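Local coordinates for Phosphoglucomutase/phosphomannomutase family protein (Burkholderia thailandensis, PDB 3UW2) that probably catalyses the intramolecular transfer of a phosphoryl group on hexose phosphates, as in other metal-dependent phosphohexose mutases, and carries a zinc ion here, at residues A[300-305]-A[342-347]; A[53-58]-A[87-92]; A[70-75]-A[230-235]; A[196-201]-A[246-251]. One frame throughout, in Å; residues are numbered along the deposited sequence.

Contact 1 (A[300-305]-A[342-347]); sequences AQIIYD and APLAGE
Ile303 turns CG1 away from its carbonyl carbon (chi1 -59°) and extends the chain beyond it (chi2 161°), which carries CD1 back along the strand to the methyl of Ala342, with Ile303 CD1 3.8 Å from Ala342 CB. Its branch point stands beside the Ala345 methyl on the same face of the sheet, Ile303 CB lying 3.6 Å from Ala345 CB, and Thr340 of helix 330-340 also touches this isoleucine. On the other face Ile302 bends at chi2 (-64°), bringing CD1 obliquely to Leu344 CB at 4.1 Å, where helix 282-296 packs on the leucine. The strands run parallel, their axes 4.7 Å apart at closest approach. Ile303 bonds the two residues flanking Ala345: its N donates almost straight to Leu344 O (3.1 Å, in the carbonyl plane), and its O accepts from Gly346 N at 3.0 Å. Strands 301-305 and 344-346 are the two inner strands of the four-stranded mixed sheet of the third alpha/beta/alpha domain, joined through helix 311-318, the edge strand 322-326 and helix 330-340. At the start the Pro343 ring lies against the Ala300 methyl, CG to CB 3.5 Å. At the far end the Asp305 and Glu347 side chains cross at about a right angle, Asp305 OD1 coming to 3.2 Å from Glu347 CA. Their carboxylates have separate partners, Asp305 OD2 bonding Thr328 and Glu347 OE2 Gly329 N.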
loop_
_atom_site.group_PDB
_atom_site.type_symbol
_atom_site.label_atom_id
_atom_site.label_comp_id
_atom_site.label_asym_id
_atom_site.label_seq_id
_atom_site.Cartn_x
_atom_site.Cartn_y
_atom_site.Cartn_z
ATOM N N ALA A 300 20.552 -6.678 8.992
ATOM C CA ALA A 300 19.120 -7.002 8.690
ATOM C C ALA A 300 18.800 -7.036 7.184
ATOM O O ALA A 300 19.463 -6.372 6.370
ATOM C CB ALA A 300 18.158 -6.035 9.422
ATOM N N GLN A 301 17.801 -7.823 6.822
ATOM C CA GLN A 301 17.305 -7.822 5.418
ATOM C C GLN A 301 16.401 -6.613 5.208
ATOM O O GLN A 301 15.710 -6.226 6.130
ATOM C CB GLN A 301 16.533 -9.102 5.129
ATOM C CG GLN A 301 17.483 -10.308 4.999
ATOM C CD GLN A 301 16.732 -11.607 4.865
ATOM O OE1 GLN A 301 15.888 -11.991 5.735
ATOM N NE2 GLN A 301 17.005 -12.296 3.757
ATOM N N ILE A 302 16.405 -6.042 4.003
ATOM C CA ILE A 302 15.452 -4.969 3.661
ATOM C C ILE A 302 14.775 -5.459 2.406
ATOM O O ILE A 302 15.462 -5.790 1.414
ATOM C CB ILE A 302 16.189 -3.640 3.351
ATOM C CG1 ILE A 302 17.072 -3.196 4.545
ATOM C CG2 ILE A 302 15.190 -2.543 2.860
ATOM C CD1 ILE A 302 16.321 -2.869 5.834
ATOM N N ILE A 303 13.462 -5.598 2.460
ATOM C CA ILE A 303 12.685 -6.159 1.339
ATOM C C ILE A 303 12.123 -5.059 0.416
ATOM O O ILE A 303 11.569 -4.082 0.889
ATOM C CB ILE A 303 11.514 -7.036 1.865
ATOM C CG1 ILE A 303 12.082 -8.194 2.753
ATOM C CG2 ILE A 303 10.703 -7.612 0.654
ATOM C CD1 ILE A 303 11.042 -8.866 3.706
ATOM N N TYR A 304 12.244 -5.232 -0.898
ATOM C CA TYR A 304 11.561 -4.340 -1.789
ATOM C C TYR A 304 11.181 -5.142 -3.048
ATOM O O TYR A 304 11.611 -6.286 -3.201
ATOM C CB TYR A 304 12.476 -3.169 -2.151
ATOM C CG TYR A 304 13.848 -3.600 -2.674
ATOM C CD1 TYR A 304 14.095 -3.729 -4.062
ATOM C CD2 TYR A 304 14.896 -3.851 -1.794
ATOM C CE1 TYR A 304 15.342 -4.089 -4.541
ATOM C CE2 TYR A 304 16.163 -4.203 -2.259
ATOM C CZ TYR A 304 16.379 -4.315 -3.632
ATOM O OH TYR A 304 17.644 -4.655 -4.099
ATOM N N ASP A 305 10.430 -4.546 -3.972
ATOM C CA ASP A 305 9.884 -5.331 -5.082
ATOM C C ASP A 305 10.688 -5.075 -6.365
ATOM O O ASP A 305 11.512 -4.158 -6.433
ATOM C CB ASP A 305 8.370 -5.049 -5.199
ATOM C CG ASP A 305 8.051 -3.638 -5.794
ATOM O OD1 ASP A 305 8.574 -2.603 -5.295
ATOM O OD2 ASP A 305 7.275 -3.589 -6.789
ATOM N N ALA A 342 12.148 -9.721 8.679
ATOM C CA ALA A 342 12.853 -8.468 8.366
ATOM C C ALA A 342 12.297 -7.207 9.043
ATOM O O ALA A 342 11.155 -7.149 9.353
ATOM C CB ALA A 342 12.975 -8.265 6.864
ATOM N N PRO A 343 13.149 -6.208 9.326
ATOM C CA PRO A 343 12.614 -5.048 10.027
ATOM C C PRO A 343 11.831 -4.058 9.125
ATOM O O PRO A 343 11.082 -3.257 9.665
ATOM C CB PRO A 343 13.864 -4.407 10.667
ATOM C CG PRO A 343 14.917 -4.664 9.587
ATOM C CD PRO A 343 14.622 -6.136 9.215
ATOM N N LEU A 344 11.977 -4.115 7.790
ATOM C CA LEU A 344 11.428 -3.063 6.908
ATOM C C LEU A 344 11.248 -3.619 5.471
ATOM O O LEU A 344 12.121 -4.401 5.019
ATOM C CB LEU A 344 12.487 -1.940 6.764
ATOM C CG LEU A 344 12.145 -0.712 5.924
ATOM C CD1 LEU A 344 10.925 0.046 6.515
ATOM C CD2 LEU A 344 13.407 0.198 5.844
ATOM N N ALA A 345 10.147 -3.256 4.804
ATOM C CA ALA A 345 9.944 -3.523 3.311
ATOM C C ALA A 345 9.293 -2.308 2.697
ATOM O O ALA A 345 8.651 -1.550 3.402
ATOM C CB ALA A 345 9.060 -4.711 3.079
ATOM N N GLY A 346 9.411 -2.128 1.385
ATOM C CA GLY A 346 8.647 -1.072 0.748
ATOM C C GLY A 346 8.471 -1.489 -0.706
ATOM O O GLY A 346 9.249 -2.321 -1.199
ATOM N N GLU A 347 7.428 -0.980 -1.367
ATOM C CA GLU A 347 7.242 -1.232 -2.783
ATOM C C GLU A 347 7.128 0.061 -3.529
ATOM O O GLU A 347 6.739 1.086 -2.963
ATOM C CB GLU A 347 5.956 -1.952 -3.036
ATOM C CG GLU A 347 5.633 -3.132 -2.158
ATOM C CD GLU A 347 4.165 -3.457 -2.367
ATOM O OE1 GLU A 347 3.326 -2.869 -1.659
ATOM O OE2 GLU A 347 3.855 -4.231 -3.296
#

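Contact 2 (A[53-58]-A[87-92]); sequences FGSEVR and RAAGVD. With EDO (1,2-ethanediol), chain D.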
loop_
_atom_site.group_PDB
_atom_site.type_symbol
_atom_site.label_atom_id
_atom_site.label_comp_id
_atom_site.label_asym_id
_atom_site.label_seq_id
_atom_site.Cartn_x
_atom_site.Cartn_y
_atom_site.Cartn_z
ATOM N N PHE A 53 -16.579 -14.786 5.180
ATOM C CA PHE A 53 -15.363 -14.523 5.933
ATOM C C PHE A 53 -15.545 -14.968 7.403
ATOM O O PHE A 53 -14.664 -15.637 7.963
ATOM C CB PHE A 53 -15.008 -13.017 5.860
ATOM C CG PHE A 53 -13.683 -12.668 6.495
ATOM C CD1 PHE A 53 -13.600 -12.439 7.879
ATOM C CD2 PHE A 53 -12.524 -12.627 5.742
ATOM C CE1 PHE A 53 -12.396 -12.074 8.452
ATOM C CE2 PHE A 53 -11.280 -12.303 6.326
ATOM C CZ PHE A 53 -11.217 -12.022 7.678
ATOM N N GLY A 54 -16.685 -14.652 8.013
ATOM C CA GLY A 54 -16.929 -15.089 9.408
ATOM C C GLY A 54 -16.885 -16.616 9.562
ATOM O O GLY A 54 -16.435 -17.171 10.626
ATOM N N SER A 55 -17.321 -17.302 8.501
ATOM C CA SER A 55 -17.313 -18.759 8.453
ATOM C C SER A 55 -15.864 -19.268 8.436
ATOM O O SER A 55 -15.551 -20.281 9.089
ATOM C CB SER A 55 -17.983 -19.276 7.176
ATOM O OG SER A 55 -19.370 -18.993 7.148
ATOM N N GLU A 56 -15.004 -18.634 7.641
ATOM C CA GLU A 56 -13.607 -19.046 7.600
ATOM C C GLU A 56 -12.899 -18.755 8.976
ATOM O O GLU A 56 -12.088 -19.577 9.477
ATOM C CB GLU A 56 -12.918 -18.405 6.401
ATOM C CG GLU A 56 -11.481 -18.881 6.159
ATOM C CD GLU A 56 -11.377 -20.416 6.008
ATOM O OE1 GLU A 56 -12.296 -21.094 5.455
ATOM O OE2 GLU A 56 -10.366 -20.958 6.483
ATOM N N VAL A 57 -13.205 -17.604 9.581
ATOM C CA VAL A 57 -12.701 -17.313 10.917
ATOM C C VAL A 57 -13.069 -18.448 11.888
ATOM O O VAL A 57 -12.182 -18.975 12.589
ATOM C CB VAL A 57 -13.222 -15.947 11.390
ATOM C CG1 VAL A 57 -13.193 -15.808 12.893
ATOM C CG2 VAL A 57 -12.480 -14.803 10.675
ATOM N N ARG A 58 -14.335 -18.882 11.902
ATOM C CA ARG A 58 -14.722 -19.966 12.852
ATOM C C ARG A 58 -14.057 -21.292 12.481
ATOM O O ARG A 58 -13.759 -22.071 13.335
ATOM C CB ARG A 58 -16.232 -20.213 12.917
ATOM C CG ARG A 58 -17.115 -19.019 13.108
ATOM C CD ARG A 58 -17.783 -18.981 14.459
ATOM N NE ARG A 58 -18.181 -20.312 14.961
ATOM C CZ ARG A 58 -19.346 -20.933 14.764
ATOM N NH1 ARG A 58 -20.350 -20.406 14.086
ATOM N NH2 ARG A 58 -19.530 -22.106 15.341
ATOM N N ARG A 87 -21.835 -11.554 12.006
ATOM C CA ARG A 87 -22.581 -12.008 13.237
ATOM C C ARG A 87 -23.497 -13.253 12.977
ATOM O O ARG A 87 -23.623 -14.124 13.864
ATOM C CB ARG A 87 -23.389 -10.859 13.814
ATOM C CG ARG A 87 -22.525 -9.642 14.223
ATOM C CD ARG A 87 -23.424 -8.434 14.542
ATOM N NE ARG A 87 -24.316 -8.684 15.715
ATOM C CZ ARG A 87 -25.359 -7.913 16.042
ATOM N NH1 ARG A 87 -25.651 -6.778 15.341
ATOM N NH2 ARG A 87 -26.054 -8.211 17.160
ATOM N N ALA A 88 -24.164 -13.310 11.817
ATOM C CA ALA A 88 -24.957 -14.495 11.330
ATOM C C ALA A 88 -24.104 -15.766 11.218
ATOM O O ALA A 88 -24.643 -16.851 11.318
ATOM C CB ALA A 88 -25.624 -14.203 9.955
ATOM N N ALA A 89 -22.797 -15.628 10.926
ATOM C CA ALA A 89 -21.821 -16.758 11.011
ATOM C C ALA A 89 -21.403 -17.130 12.437
ATOM O O ALA A 89 -20.672 -18.120 12.621
ATOM C CB ALA A 89 -20.522 -16.445 10.206
ATOM N N GLY A 90 -21.809 -16.354 13.423
ATOM C CA GLY A 90 -21.493 -16.662 14.837
ATOM C C GLY A 90 -20.217 -15.945 15.328
ATOM O O GLY A 90 -19.668 -16.312 16.358
ATOM N N VAL A 91 -19.761 -14.898 14.612
ATOM C CA VAL A 91 -18.531 -14.167 14.925
ATOM C C VAL A 91 -18.870 -12.824 15.611
ATOM O O VAL A 91 -19.731 -12.133 15.159
ATOM C CB VAL A 91 -17.747 -13.996 13.591
ATOM C CG1 VAL A 91 -16.692 -12.933 13.685
ATOM C CG2 VAL A 91 -17.129 -15.361 13.229
ATOM N N ASP A 92 -18.249 -12.501 16.750
ATOM C CA ASP A 92 -18.428 -11.180 17.342
ATOM C C ASP A 92 -17.788 -10.067 16.505
ATOM O O ASP A 92 -16.710 -10.274 15.951
ATOM C CB ASP A 92 -17.824 -11.170 18.728
ATOM C CG ASP A 92 -18.500 -12.183 19.656
ATOM O OD1 ASP A 92 -19.641 -12.663 19.364
ATOM O OD2 ASP A 92 -17.854 -12.524 20.642
HETATM C C1 EDO D . -24.840 -4.185 13.493
HETATM O O1 EDO D . -24.632 -5.603 13.133
HETATM C C2 EDO D . -24.090 -3.212 12.538
HETATM O O2 EDO D . -24.900 -3.173 11.342
#
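Arg58 and Val91 run alongside each other head to tail, with Arg58 CG 3.7 Å from Val91 CG2, so the aliphatic part of the arginine covers the valine while its guanidinium travels on to the backbone beyond. Bends at chi2 and chi3 of Arg58 (-111° and -37°) fold the chain over Ala89 and Gly90. Arg58 NH1 donates to Ala89 O at 2.7 Å; the oxygen lies at the edge of the guanidinium, almost in its plane, although the nitrogen is tilted 26° from the carbonyl plane. Val57 meets Val91 at about a right angle, CG1 to CG2 4.0 Å, and both valines also rest on Val65 of strand 64-69. Deeper along helix 43-59, Gly54 lets the other chain segment come close: Ala89 CB lies 3.7 Å from Gly54 C, and Val91 CG2 lies 3.2 Å from Gly54 O. Gly90, with positive phi, forms the Schellman motif that ends helix 75-88 and turns the chain toward strand 92-98. The contact thus joins the C-terminal parts of two helices of the first alpha/beta/alpha domain. Since Arg58 NH1 also bonds Thr167 O, one nitrogen ties the helix to two carbonyls. A cationic group beside the C-terminal end of helix 75-88 would be expected to interact favourably with the helix dipole, adding a polar clasp at the margin of an otherwise apolar contact.

Contact 3 (A[70-75]-A[230-235]); sequences DGRLSG and GNFPNH. With EDO (1,2-ethanediol), chain C.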
loop_
_atom_site.group_PDB
_atom_site.type_symbol
_atom_site.label_atom_id
_atom_site.label_comp_id
_atom_site.label_asym_id
_atom_site.label_seq_id
_atom_site.Cartn_x
_atom_site.Cartn_y
_atom_site.Cartn_z
ATOM N N ASP A 70 -13.704 3.452 5.185
ATOM C CA ASP A 70 -13.169 4.761 4.847
ATOM C C ASP A 70 -14.327 5.767 4.749
ATOM O O ASP A 70 -15.396 5.490 5.276
ATOM C CB ASP A 70 -12.370 4.716 3.541
ATOM C CG ASP A 70 -13.212 4.385 2.326
ATOM O OD1 ASP A 70 -14.493 4.353 2.396
ATOM O OD2 ASP A 70 -12.586 4.270 1.204
ATOM N N GLY A 71 -14.144 6.916 4.075
ATOM C CA GLY A 71 -15.197 7.927 4.104
ATOM C C GLY A 71 -16.113 8.019 2.872
ATOM O O GLY A 71 -16.595 9.141 2.503
ATOM N N ARG A 72 -16.342 6.859 2.247
ATOM C CA ARG A 72 -17.141 6.787 1.063
ATOM C C ARG A 72 -18.632 6.808 1.401
ATOM O O ARG A 72 -19.039 6.397 2.503
ATOM C CB ARG A 72 -16.753 5.550 0.234
ATOM C CG ARG A 72 -15.451 5.776 -0.539
ATOM C CD ARG A 72 -14.789 4.461 -1.059
ATOM N NE ARG A 72 -13.489 4.844 -1.679
ATOM C CZ ARG A 72 -13.292 5.199 -2.936
ATOM N NH1 ARG A 72 -14.275 5.166 -3.857
ATOM N NH2 ARG A 72 -12.071 5.617 -3.266
ATOM N N LEU A 73 -19.453 7.289 0.457
ATOM C CA LEU A 73 -20.928 7.443 0.704
ATOM C C LEU A 73 -21.611 6.137 1.005
ATOM O O LEU A 73 -22.523 6.098 1.867
ATOM C CB LEU A 73 -21.647 8.136 -0.468
ATOM C CG LEU A 73 -20.917 9.375 -1.081
ATOM C CD1 LEU A 73 -21.315 9.710 -2.539
ATOM C CD2 LEU A 73 -20.959 10.549 -0.145
ATOM N N SER A 74 -21.201 5.087 0.280
ATOM C CA SER A 74 -21.695 3.701 0.515
ATOM C C SER A 74 -21.124 3.011 1.756
ATOM O O SER A 74 -21.619 1.929 2.165
ATOM C CB SER A 74 -21.381 2.819 -0.688
ATOM O OG SER A 74 -19.940 2.685 -0.923
ATOM N N GLY A 75 -20.079 3.602 2.359
ATOM C CA GLY A 75 -19.438 3.041 3.558
ATOM C C GLY A 75 -20.350 2.634 4.710
ATOM O O GLY A 75 -20.318 1.490 5.190
ATOM N N GLY A 230 -16.915 12.118 0.406
ATOM C CA GLY A 230 -16.830 10.945 -0.457
ATOM C C GLY A 230 -17.238 11.206 -1.903
ATOM O O GLY A 230 -17.135 10.306 -2.711
ATOM N N ASN A 231 -17.690 12.420 -2.239
ATOM C CA ASN A 231 -17.860 12.824 -3.652
ATOM C C ASN A 231 -16.509 13.181 -4.304
ATOM O O ASN A 231 -16.447 13.441 -5.510
ATOM C CB ASN A 231 -18.760 14.076 -3.806
ATOM C CG ASN A 231 -20.161 13.907 -3.205
ATOM O OD1 ASN A 231 -20.847 12.906 -3.444
ATOM N ND2 ASN A 231 -20.608 14.934 -2.446
ATOM N N PHE A 232 -15.446 13.266 -3.512
ATOM C CA PHE A 232 -14.118 13.717 -4.045
ATOM C C PHE A 232 -14.217 14.862 -5.049
ATOM O O PHE A 232 -13.855 14.674 -6.231
ATOM C CB PHE A 232 -13.289 12.569 -4.679
ATOM C CG PHE A 232 -13.145 11.345 -3.824
ATOM C CD1 PHE A 232 -12.848 11.424 -2.461
ATOM C CD2 PHE A 232 -13.196 10.078 -4.427
ATOM C CE1 PHE A 232 -12.703 10.284 -1.700
ATOM C CE2 PHE A 232 -13.053 8.914 -3.665
ATOM C CZ PHE A 232 -12.842 9.012 -2.283
ATOM N N PRO A 233 -14.680 16.056 -4.592
ATOM C CA PRO A 233 -15.041 17.100 -5.522
ATOM C C PRO A 233 -13.795 17.914 -5.953
ATOM O O PRO A 233 -13.897 18.780 -6.809
ATOM C CB PRO A 233 -16.010 17.966 -4.706
ATOM C CG PRO A 233 -15.483 17.822 -3.265
ATOM C CD PRO A 233 -15.177 16.327 -3.232
ATOM N N ASN A 234 -12.631 17.627 -5.362
ATOM C CA ASN A 234 -11.395 18.383 -5.697
ATOM C C ASN A 234 -10.414 17.668 -6.571
ATOM O O ASN A 234 -10.214 18.087 -7.676
ATOM C CB ASN A 234 -10.696 18.912 -4.447
ATOM C CG ASN A 234 -11.554 19.868 -3.728
ATOM O OD1 ASN A 234 -11.802 20.963 -4.241
ATOM N ND2 ASN A 234 -12.093 19.450 -2.567
ATOM N N HIS A 235 -9.749 16.656 -6.072
ATOM C CA HIS A 235 -8.947 15.724 -6.949
ATOM C C HIS A 235 -9.115 14.425 -6.223
ATOM O O HIS A 235 -9.330 14.427 -5.010
ATOM C CB HIS A 235 -7.459 16.103 -7.136
ATOM C CG HIS A 235 -6.612 16.091 -5.833
ATOM N ND1 HIS A 235 -6.209 14.934 -5.212
ATOM C CD2 HIS A 235 -6.186 17.145 -4.995
ATOM C CE1 HIS A 235 -5.532 15.227 -4.059
ATOM N NE2 HIS A 235 -5.537 16.574 -3.906
HETATM C C1 EDO C . -19.644 9.098 5.667
HETATM O O1 EDO C . -18.307 9.265 6.200
HETATM C C2 EDO C . -19.735 9.270 4.149
HETATM O O2 EDO C . -18.689 10.176 3.793
HETATM O O HOH W 1 -18.072 7.820 -1.849
#
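Arg72 reaches Phe232 from the other loop by keeping its chain extended from CG to NE, with the guanidinium turned across that line (chi4 -88°). CB sets out beside the backbone, to one side of the 230-235 loop, and CG and CD carry the chain past Asp70. Arg72 NE then forms a salt bridge with Asp70 OD2 at 3.1 Å, a bent and weak hydrogen bond in which the oxygen sits at the guanidinium edge. Beyond it, Arg72 CZ lies 3.8 Å from Phe232 CE2, and Arg72 NH2 comes closer, 3.5 Å from the same carbon. The ring presents its edge to one face of the guanidinium, the two planes standing 73° apart, so this is an edge-on approach rather than a stack. NH1 and NH2 are held by backbone carbonyls of the 130-136 region, including Pro133 O for NH1 and Asn132 O for NH2, which fix the rotation of the group. Asp70 also accepts from Arg72 N through OD1, forming an Asx turn that steadies the start of the arginine. Nearer the surface, Leu73 CD1 touches Asn231 OD1 at 3.4 Å, and one water bridges the loops, accepting from Leu73 N at 2.7 Å and donating to Gly230 O. Gly230 packs its CA against Gly71 O, 3.5 Å away. The contact is an interdomain seam between the first and second alpha/beta/alpha domains, beside the zinc site of Asp264, Asp266 and Asp268, with the Arg72 side chain about 8 Å from the metal.

Contact 4 (A[196-201]-A[246-251]); sequences KLVVDA and QDVIAK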
loop_
_atom_site.group_PDB
_atom_site.type_symbol
_atom_site.label_atom_id
_atom_site.label_comp_id
_atom_site.label_asym_id
_atom_site.label_seq_id
_atom_site.Cartn_x
_atom_site.Cartn_y
_atom_site.Cartn_z
ATOM N N LYS A 196 7.024 22.433 9.410
ATOM C CA LYS A 196 5.763 22.884 8.849
ATOM C C LYS A 196 5.476 22.114 7.581
ATOM O O LYS A 196 6.326 22.063 6.692
ATOM C CB LYS A 196 5.787 24.396 8.562
ATOM C CG LYS A 196 4.398 24.904 8.163
ATOM C CD LYS A 196 4.297 26.386 8.402
ATOM C CE LYS A 196 3.106 26.958 7.633
ATOM N NZ LYS A 196 3.084 28.407 7.934
ATOM N N LEU A 197 4.314 21.475 7.535
ATOM C CA LEU A 197 3.935 20.525 6.452
ATOM C C LEU A 197 2.683 20.944 5.699
ATOM O O LEU A 197 1.772 21.495 6.294
ATOM C CB LEU A 197 3.550 19.155 7.015
ATOM C CG LEU A 197 4.124 18.408 8.152
ATOM C CD1 LEU A 197 3.674 16.970 7.930
ATOM C CD2 LEU A 197 5.616 18.538 7.987
ATOM N N VAL A 198 2.643 20.623 4.415
ATOM C CA VAL A 198 1.421 20.664 3.636
ATOM C C VAL A 198 0.884 19.234 3.704
ATOM O O VAL A 198 1.637 18.285 3.416
ATOM C CB VAL A 198 1.740 21.106 2.194
ATOM C CG1 VAL A 198 0.499 20.945 1.303
ATOM C CG2 VAL A 198 2.163 22.575 2.216
ATOM N N VAL A 199 -0.351 19.052 4.184
ATOM C CA VAL A 199 -0.987 17.690 4.194
ATOM C C VAL A 199 -2.240 17.726 3.301
ATOM O O VAL A 199 -3.159 18.517 3.539
ATOM C CB VAL A 199 -1.337 17.284 5.618
ATOM C CG1 VAL A 199 -2.109 15.946 5.649
ATOM C CG2 VAL A 199 -0.059 17.211 6.494
ATOM N N ASP A 200 -2.214 16.925 2.244
ATOM C CA ASP A 200 -3.304 16.755 1.256
ATOM C C ASP A 200 -3.901 15.346 1.353
ATOM O O ASP A 200 -3.210 14.323 1.062
ATOM C CB ASP A 200 -2.748 16.952 -0.163
ATOM C CG ASP A 200 -3.871 16.949 -1.262
ATOM O OD1 ASP A 200 -4.827 16.175 -1.146
ATOM O OD2 ASP A 200 -3.782 17.664 -2.279
ATOM N N ALA A 201 -5.161 15.267 1.793
ATOM C CA ALA A 201 -5.848 13.986 1.964
ATOM C C ALA A 201 -6.863 13.740 0.800
ATOM O O ALA A 201 -7.561 12.748 0.822
ATOM C CB ALA A 201 -6.582 13.970 3.299
ATOM N N GLN A 246 -0.474 18.448 -7.772
ATOM C CA GLN A 246 -0.204 19.819 -8.224
ATOM C C GLN A 246 -0.603 20.852 -7.163
ATOM O O GLN A 246 0.047 21.892 -7.073
ATOM C CB GLN A 246 -0.798 20.106 -9.614
ATOM C CG GLN A 246 -0.206 19.200 -10.702
ATOM C CD GLN A 246 1.317 19.278 -10.745
ATOM O OE1 GLN A 246 1.867 20.367 -10.838
ATOM N NE2 GLN A 246 2.000 18.128 -10.639
ATOM N N ASP A 247 -1.610 20.545 -6.328
ATOM C CA ASP A 247 -2.018 21.439 -5.233
ATOM C C ASP A 247 -0.993 21.494 -4.136
ATOM O O ASP A 247 -0.739 22.583 -3.596
ATOM C CB ASP A 247 -3.360 21.032 -4.625
ATOM C CG ASP A 247 -4.500 21.230 -5.605
ATOM O OD1 ASP A 247 -4.731 22.373 -5.993
ATOM O OD2 ASP A 247 -5.121 20.250 -6.043
ATOM N N VAL A 248 -0.422 20.333 -3.767
ATOM C CA VAL A 248 0.612 20.294 -2.734
ATOM C C VAL A 248 1.854 21.104 -3.265
ATOM O O VAL A 248 2.478 21.863 -2.495
ATOM C CB VAL A 248 1.063 18.826 -2.439
ATOM C CG1 VAL A 248 2.476 18.777 -1.850
ATOM C CG2 VAL A 248 0.044 18.115 -1.575
ATOM N N ILE A 249 2.179 20.979 -4.557
ATOM C CA ILE A 249 3.379 21.629 -5.120
ATOM C C ILE A 249 3.160 23.153 -5.083
ATOM O O ILE A 249 4.048 23.924 -4.690
ATOM C CB ILE A 249 3.668 21.151 -6.560
ATOM C CG1 ILE A 249 4.323 19.757 -6.577
ATOM C CG2 ILE A 249 4.486 22.189 -7.393
ATOM C CD1 ILE A 249 4.219 19.059 -7.918
ATOM N N ALA A 250 1.952 23.589 -5.477
ATOM C CA ALA A 250 1.622 25.010 -5.500
ATOM C C ALA A 250 1.618 25.570 -4.084
ATOM O O ALA A 250 2.044 26.696 -3.870
ATOM C CB ALA A 250 0.282 25.260 -6.206
ATOM N N LYS A 251 1.110 24.823 -3.118
ATOM C CA LYS A 251 1.070 25.261 -1.752
ATOM C C LYS A 251 2.447 25.408 -1.114
ATOM O O LYS A 251 2.661 26.339 -0.320
ATOM C CB LYS A 251 0.237 24.272 -0.910
ATOM C CG LYS A 251 -0.361 24.870 0.318
ATOM C CD LYS A 251 -1.204 26.133 0.019
ATOM C CE LYS A 251 -2.660 25.796 -0.258
ATOM N NZ LYS A 251 -3.328 27.046 -0.772
HETATM O O HOH W 2 -2.169 17.964 -4.236
#
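Val248 CG2 presses against the base of Asp200, 3.3 Å from its CB, and this is the tightest point between strand 197-200 and helix 246-254. Val248 CG2 also lies 4.1 Å from Val198 CG1, where the two valines lie side by side, pointing opposite ways. Val273 of strand 270-273 touches Val248 as well, and Leu224 of strand 221-224 lies against Val198, so Val198 and Val248 belong to the apolar layer between sheet and helix, with the CB of Asp200 at its edge. The flanks are looser. Lys251 lays its CB and CG across the Val198 methyls, CG to CG2 3.9 Å, before its kinked chain leads the amine away from the strand. On the other flank Asp247 offers only CB to Asp200, 4.1 Å from OD2. Asp200 is the polar element of the interface: with CG anti to the backbone N (chi1 -174°), its carboxylate is carried toward the first turn of the helix. There a water joins Asp200 OD2, at 2.6 Å, to Val248 N, from which it accepts at 3.0 Å. Asp200 OD2 is also hydrogen-bonded to His235 NE2, and OD1 accepts from Gly202 N, so both oxygens are engaged. The helix N-terminus may stabilise the carboxylate, whereas the nearby Asp247 carboxylate would work against it. Strand and helix run nearly antiparallel, their axes 8.9 Å apart at 160°, as expected where a helix packs on a parallel-stranded core and leads back to strand 259-263, the alpha/beta/alpha sandwich architecture of the second domain.

In the fold
Along the chain contact 2 closes before contacts 4 and 1 open, while contact 3 crosses both contact 2 and contact 4, since it joins the first domain to the second. Contacts 2, 4 and 1 each lie within one alpha/beta/alpha domain, the first, second and third in that order. Contacts 3 and 4 touch, centres about 19 Å apart, because the 230-235 loop runs on to the end of strand 197-200, which links the interdomain loop to the second-domain core. Contacts 2 and 4 stand farthest apart, their centres about 42 Å from each other. Contacts 1 and 3 approach the zinc site from different domains, consistent with an active site assembled between domains, as in phosphohexose mutases.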